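Local coordinates for alkyltransferase-like protein 1 (Schizosaccharomyces pombe, PDB 3GVA) that recognises O6-alkylguanine lesions in DNA, bends the duplex and flips the damaged base into a hydrophobic pocket, presenting the lesion to nucleotide excision repair, at residues 49-61 with 72-84. Sequence-based numbering, arbitrary orientation.
Sequences HPETHVPWHRVIN and SAGEQRQKDRLEE
W56 and H57, consecutive residues of the short 3-10 turn 56-58, hold the extended side chain of R81 between them. W56 turns the CZ2 corner of its indole onto one face of the R81 guanidinium, 3.9 Å from R81 CZ, with the two planes inclined by 54° rather than stacked. Nearer the backbone, R81 CD sits over a face of the H57 imidazole in a CH-pi contact, and R81 CB comes within 3.5 Å of H57 CD2. H57 NE2 is hydrogen-bonded to E85. The far edge of the indole abuts helix 73-84, where W56 CH2 lies 3.6 Å from G74 O, while NE1 donates to a water that also lies within hydrogen-bonding distance of P50 O and T52 O. One residue on from R77, Q78 has CG anti to its backbone N (chi1 175°) and an extended chain that carries its amide to the turn; Q78 NE2 donates hydrogen bonds to H57 O (2.7 Å) and V59 O (3.0 Å), both carbonyls met from above their planes, so two bonds fix the amide's rotation. At the outer end, R77 NH2 forms a salt bridge of 2.8 Å with the syn side of E51 OE2, the two planes nearly parallel. The arrangement docks the loop after helix 38-46 onto helix 73-84 within the MGMT-type DNA-binding domain, with V59 packing near Y25, a residue probably required for nucleotide flipping.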
loop_
_atom_site.group_PDB
_atom_site.type_symbol
_atom_site.label_atom_id
_atom_site.label_comp_id
_atom_site.label_asym_id
_atom_site.label_seq_id
_atom_site.Cartn_x
_atom_site.Cartn_y
_atom_site.Cartn_z
ATOM N N HIS A 49 -2.012 -11.132 -7.497
ATOM C CA HIS A 49 -0.952 -12.076 -7.832
ATOM C C HIS A 49 0.379 -11.372 -7.535
ATOM O O HIS A 49 0.548 -10.192 -7.848
ATOM C CB HIS A 49 -1.030 -12.440 -9.313
ATOM C CG HIS A 49 -0.049 -13.487 -9.732
ATOM N ND1 HIS A 49 -0.303 -14.837 -9.615
ATOM C CD2 HIS A 49 1.193 -13.385 -10.260
ATOM C CE1 HIS A 49 0.738 -15.519 -10.056
ATOM N NE2 HIS A 49 1.659 -14.662 -10.454
ATOM N N PRO A 50 1.337 -12.088 -6.927
ATOM C CA PRO A 50 2.639 -11.505 -6.599
ATOM C C PRO A 50 3.384 -10.876 -7.773
ATOM O O PRO A 50 4.249 -10.030 -7.573
ATOM C CB PRO A 50 3.401 -12.678 -5.973
ATOM C CG PRO A 50 2.757 -13.881 -6.596
ATOM C CD PRO A 50 1.299 -13.515 -6.561
ATOM N N GLU A 51 3.043 -11.284 -8.994
ATOM C CA GLU A 51 3.691 -10.746 -10.189
ATOM C C GLU A 51 2.850 -9.705 -10.926
ATOM O O GLU A 51 3.175 -9.313 -12.044
ATOM C CB GLU A 51 4.062 -11.885 -11.145
ATOM C CG GLU A 51 5.248 -12.701 -10.663
ATOM C CD GLU A 51 6.485 -11.841 -10.487
ATOM O OE1 GLU A 51 6.976 -11.290 -11.498
ATOM O OE2 GLU A 51 6.962 -11.706 -9.341
ATOM N N THR A 52 1.772 -9.254 -10.291
ATOM C CA THR A 52 0.896 -8.243 -10.884
ATOM C C THR A 52 1.651 -6.976 -11.268
ATOM O O THR A 52 2.730 -6.689 -10.748
ATOM C CB THR A 52 -0.219 -7.818 -9.908
ATOM O OG1 THR A 52 -1.059 -6.842 -10.539
ATOM C CG2 THR A 52 0.388 -7.192 -8.657
ATOM N N HIS A 53 1.046 -6.210 -12.170
ATOM C CA HIS A 53 1.593 -4.949 -12.650
ATOM C C HIS A 53 1.137 -3.826 -11.714
ATOM O O HIS A 53 1.733 -2.754 -11.687
ATOM C CB HIS A 53 1.057 -4.665 -14.050
ATOM C CG HIS A 53 -0.416 -4.397 -14.075
ATOM N ND1 HIS A 53 -0.943 -3.124 -14.014
ATOM C CD2 HIS A 53 -1.475 -5.241 -14.096
ATOM C CE1 HIS A 53 -2.263 -3.195 -13.999
ATOM N NE2 HIS A 53 -2.611 -4.469 -14.048
ATOM N N VAL A 54 0.060 -4.071 -10.970
ATOM C CA VAL A 54 -0.462 -3.068 -10.044
ATOM C C VAL A 54 0.623 -2.732 -9.020
ATOM O O VAL A 54 1.211 -3.628 -8.422
ATOM C CB VAL A 54 -1.725 -3.586 -9.317
ATOM C CG1 VAL A 54 -2.222 -2.544 -8.323
ATOM C CG2 VAL A 54 -2.818 -3.897 -10.335
ATOM N N PRO A 55 0.910 -1.432 -8.815
ATOM C CA PRO A 55 1.941 -1.019 -7.853
ATOM C C PRO A 55 1.515 -1.134 -6.389
ATOM O O PRO A 55 1.520 -0.146 -5.650
ATOM C CB PRO A 55 2.233 0.420 -8.260
ATOM C CG PRO A 55 0.892 0.902 -8.724
ATOM C CD PRO A 55 0.373 -0.267 -9.547
ATOM N N TRP A 56 1.177 -2.354 -5.977
ATOM C CA TRP A 56 0.734 -2.636 -4.612
ATOM C C TRP A 56 1.714 -2.195 -3.532
ATOM O O TRP A 56 1.329 -1.984 -2.383
ATOM C CB TRP A 56 0.471 -4.137 -4.450
ATOM C CG TRP A 56 1.676 -4.969 -4.771
ATOM C CD1 TRP A 56 2.051 -5.434 -6.001
ATOM C CD2 TRP A 56 2.711 -5.355 -3.865
ATOM N NE1 TRP A 56 3.256 -6.081 -5.917
ATOM C CE2 TRP A 56 3.687 -6.049 -4.617
ATOM C CE3 TRP A 56 2.912 -5.180 -2.493
ATOM C CZ2 TRP A 56 4.851 -6.567 -4.041
ATOM C CZ3 TRP A 56 4.071 -5.696 -1.915
ATOM C CH2 TRP A 56 5.026 -6.380 -2.692
ATOM N N HIS A 57 2.984 -2.057 -3.890
ATOM C CA HIS A 57 3.976 -1.670 -2.901
ATOM C C HIS A 57 3.750 -0.250 -2.390
ATOM O O HIS A 57 4.282 0.125 -1.344
ATOM C CB HIS A 57 5.391 -1.809 -3.480
ATOM C CG HIS A 57 5.651 -0.920 -4.654
ATOM N ND1 HIS A 57 5.070 -1.124 -5.886
ATOM C CD2 HIS A 57 6.387 0.211 -4.769
ATOM C CE1 HIS A 57 5.432 -0.157 -6.709
ATOM N NE2 HIS A 57 6.231 0.669 -6.057
ATOM N N ARG A 58 2.952 0.533 -3.116
ATOM C CA ARG A 58 2.669 1.907 -2.707
ATOM C C ARG A 58 1.515 2.008 -1.712
ATOM O O ARG A 58 1.157 3.097 -1.273
ATOM C CB ARG A 58 2.388 2.779 -3.934
ATOM C CG ARG A 58 3.624 2.962 -4.808
ATOM C CD ARG A 58 3.348 3.764 -6.058
ATOM N NE ARG A 58 4.473 3.651 -6.981
ATOM C CZ ARG A 58 4.375 3.768 -8.303
ATOM N NH1 ARG A 58 3.200 4.013 -8.865
ATOM N NH2 ARG A 58 5.447 3.589 -9.064
ATOM N N VAL A 59 0.930 0.874 -1.355
ATOM C CA VAL A 59 -0.157 0.864 -0.379
ATOM C C VAL A 59 0.419 0.322 0.939
ATOM O O VAL A 59 0.951 -0.787 0.982
ATOM C CB VAL A 59 -1.334 -0.029 -0.860
ATOM C CG1 VAL A 59 -2.499 0.060 0.117
ATOM C CG2 VAL A 59 -1.797 0.422 -2.243
ATOM N N ILE A 60 0.341 1.118 2.003
ATOM C CA ILE A 60 0.880 0.707 3.298
ATOM C C ILE A 60 -0.165 0.927 4.378
ATOM O O ILE A 60 -1.156 1.605 4.140
ATOM C CB ILE A 60 2.137 1.533 3.674
ATOM C CG1 ILE A 60 1.769 3.011 3.840
ATOM C CG2 ILE A 60 3.195 1.388 2.593
ATOM C CD1 ILE A 60 2.930 3.886 4.288
ATOM N N ASN A 61 0.044 0.370 5.568
ATOM C CA ASN A 61 -0.946 0.589 6.610
ATOM C C ASN A 61 -0.838 2.012 7.144
ATOM O O ASN A 61 0.192 2.678 6.989
ATOM C CB ASN A 61 -0.826 -0.460 7.730
ATOM C CG ASN A 61 0.554 -0.542 8.319
ATOM O OD1 ASN A 61 1.014 0.384 8.982
ATOM N ND2 ASN A 61 1.229 -1.667 8.086
ATOM N N SER A 72 8.615 -10.858 5.673
ATOM C CA SER A 72 8.245 -11.869 4.696
ATOM C C SER A 72 8.818 -11.474 3.340
ATOM O O SER A 72 9.327 -10.364 3.172
ATOM C CB SER A 72 6.717 -11.969 4.602
ATOM O OG SER A 72 6.149 -10.725 4.226
ATOM N N ALA A 73 8.739 -12.384 2.374
ATOM C CA ALA A 73 9.243 -12.099 1.038
ATOM C C ALA A 73 8.516 -10.872 0.491
ATOM O O ALA A 73 9.139 -9.957 -0.047
ATOM C CB ALA A 73 9.027 -13.291 0.129
ATOM N N GLY A 74 7.195 -10.854 0.651
ATOM C CA GLY A 74 6.403 -9.732 0.177
ATOM C C GLY A 74 6.823 -8.427 0.829
ATOM O O GLY A 74 6.973 -7.404 0.162
ATOM N N GLU A 75 7.014 -8.461 2.141
ATOM C CA GLU A 75 7.427 -7.274 2.878
ATOM C C GLU A 75 8.806 -6.796 2.410
ATOM O O GLU A 75 9.053 -5.591 2.309
ATOM C CB GLU A 75 7.422 -7.576 4.379
ATOM C CG GLU A 75 6.008 -7.783 4.928
ATOM C CD GLU A 75 5.980 -8.267 6.369
ATOM O OE1 GLU A 75 4.873 -8.356 6.947
ATOM O OE2 GLU A 75 7.060 -8.562 6.925
ATOM N N GLN A 76 9.692 -7.743 2.105
ATOM C CA GLN A 76 11.034 -7.408 1.624
ATOM C C GLN A 76 10.913 -6.789 0.232
ATOM O O GLN A 76 11.612 -5.826 -0.093
ATOM C CB GLN A 76 11.909 -8.664 1.561
ATOM C CG GLN A 76 13.335 -8.421 1.068
ATOM C CD GLN A 76 14.113 -7.479 1.964
ATOM O OE1 GLN A 76 13.909 -6.261 1.937
ATOM N NE2 GLN A 76 15.006 -8.038 2.774
ATOM N N ARG A 77 10.025 -7.349 -0.586
ATOM C CA ARG A 77 9.800 -6.825 -1.926
ATOM C C ARG A 77 9.268 -5.400 -1.808
ATOM O O ARG A 77 9.753 -4.491 -2.479
ATOM C CB ARG A 77 8.794 -7.691 -2.692
ATOM C CG ARG A 77 9.243 -9.128 -2.892
ATOM C CD ARG A 77 8.250 -9.933 -3.720
ATOM N NE ARG A 77 8.313 -9.592 -5.136
ATOM C CZ ARG A 77 7.702 -10.276 -6.101
ATOM N NH1 ARG A 77 6.974 -11.344 -5.807
ATOM N NH2 ARG A 77 7.824 -9.893 -7.365
ATOM N N GLN A 78 8.278 -5.202 -0.941
ATOM C CA GLN A 78 7.714 -3.866 -0.767
ATOM C C GLN A 78 8.777 -2.865 -0.327
ATOM O O GLN A 78 8.850 -1.755 -0.861
ATOM C CB GLN A 78 6.559 -3.881 0.235
ATOM C CG GLN A 78 6.015 -2.492 0.538
ATOM C CD GLN A 78 4.600 -2.530 1.086
ATOM O OE1 GLN A 78 4.243 -3.425 1.839
ATOM N NE2 GLN A 78 3.795 -1.550 0.711
ATOM N N LYS A 79 9.604 -3.250 0.638
ATOM C CA LYS A 79 10.661 -2.363 1.105
ATOM C C LYS A 79 11.607 -2.029 -0.047
ATOM O O LYS A 79 11.888 -0.861 -0.300
ATOM C CB LYS A 79 11.440 -3.014 2.254
ATOM C CG LYS A 79 12.582 -2.160 2.786
ATOM C CD LYS A 79 13.144 -2.734 4.082
ATOM C CE LYS A 79 14.288 -1.881 4.612
ATOM N NZ LYS A 79 15.459 -1.874 3.688
ATOM N N ASP A 80 12.083 -3.058 -0.748
ATOM C CA ASP A 80 12.993 -2.872 -1.879
ATOM C C ASP A 80 12.415 -1.900 -2.906
ATOM O O ASP A 80 13.099 -0.991 -3.377
ATOM C CB ASP A 80 13.270 -4.209 -2.578
ATOM C CG ASP A 80 14.388 -5.011 -1.917
ATOM O OD1 ASP A 80 14.989 -4.531 -0.940
ATOM O OD2 ASP A 80 14.672 -6.135 -2.386
ATOM N N ARG A 81 11.150 -2.104 -3.249
ATOM C CA ARG A 81 10.493 -1.266 -4.233
ATOM C C ARG A 81 10.275 0.158 -3.769
ATOM O O ARG A 81 10.451 1.092 -4.544
ATOM C CB ARG A 81 9.168 -1.893 -4.649
ATOM C CG ARG A 81 9.318 -3.314 -5.158
ATOM C CD ARG A 81 8.029 -3.824 -5.777
ATOM N NE ARG A 81 8.080 -5.258 -6.043
ATOM C CZ ARG A 81 7.308 -5.877 -6.933
ATOM N NH1 ARG A 81 6.433 -5.180 -7.646
ATOM N NH2 ARG A 81 7.407 -7.188 -7.107
ATOM N N LEU A 82 9.892 0.338 -2.509
ATOM C CA LEU A 82 9.686 1.687 -1.998
ATOM C C LEU A 82 11.008 2.469 -1.985
ATOM O O LEU A 82 11.069 3.632 -2.398
ATOM C CB LEU A 82 9.085 1.635 -0.589
ATOM C CG LEU A 82 7.583 1.317 -0.573
ATOM C CD1 LEU A 82 7.072 1.138 0.861
ATOM C CD2 LEU A 82 6.847 2.456 -1.275
ATOM N N GLU A 83 12.070 1.830 -1.512
ATOM C CA GLU A 83 13.364 2.500 -1.474
ATOM C C GLU A 83 13.823 2.930 -2.875
ATOM O O GLU A 83 14.438 3.985 -3.030
ATOM C CB GLU A 83 14.404 1.598 -0.802
ATOM C CG GLU A 83 14.129 1.425 0.694
ATOM C CD GLU A 83 15.262 0.760 1.447
ATOM O OE1 GLU A 83 15.585 -0.401 1.130
ATOM O OE2 GLU A 83 15.832 1.397 2.362
ATOM N N GLU A 84 13.501 2.135 -3.893
ATOM C CA GLU A 84 13.878 2.475 -5.263
ATOM C C GLU A 84 13.177 3.739 -5.757
ATOM O O GLU A 84 13.695 4.440 -6.626
ATOM C CB GLU A 84 13.571 1.311 -6.204
ATOM C CG GLU A 84 14.520 0.138 -6.056
ATOM C CD GLU A 84 14.088 -1.065 -6.860
ATOM O OE1 GLU A 84 14.853 -2.050 -6.912
ATOM O OE2 GLU A 84 12.981 -1.029 -7.435
HETATM O O HOH W 1 4.215 -7.536 -8.401
#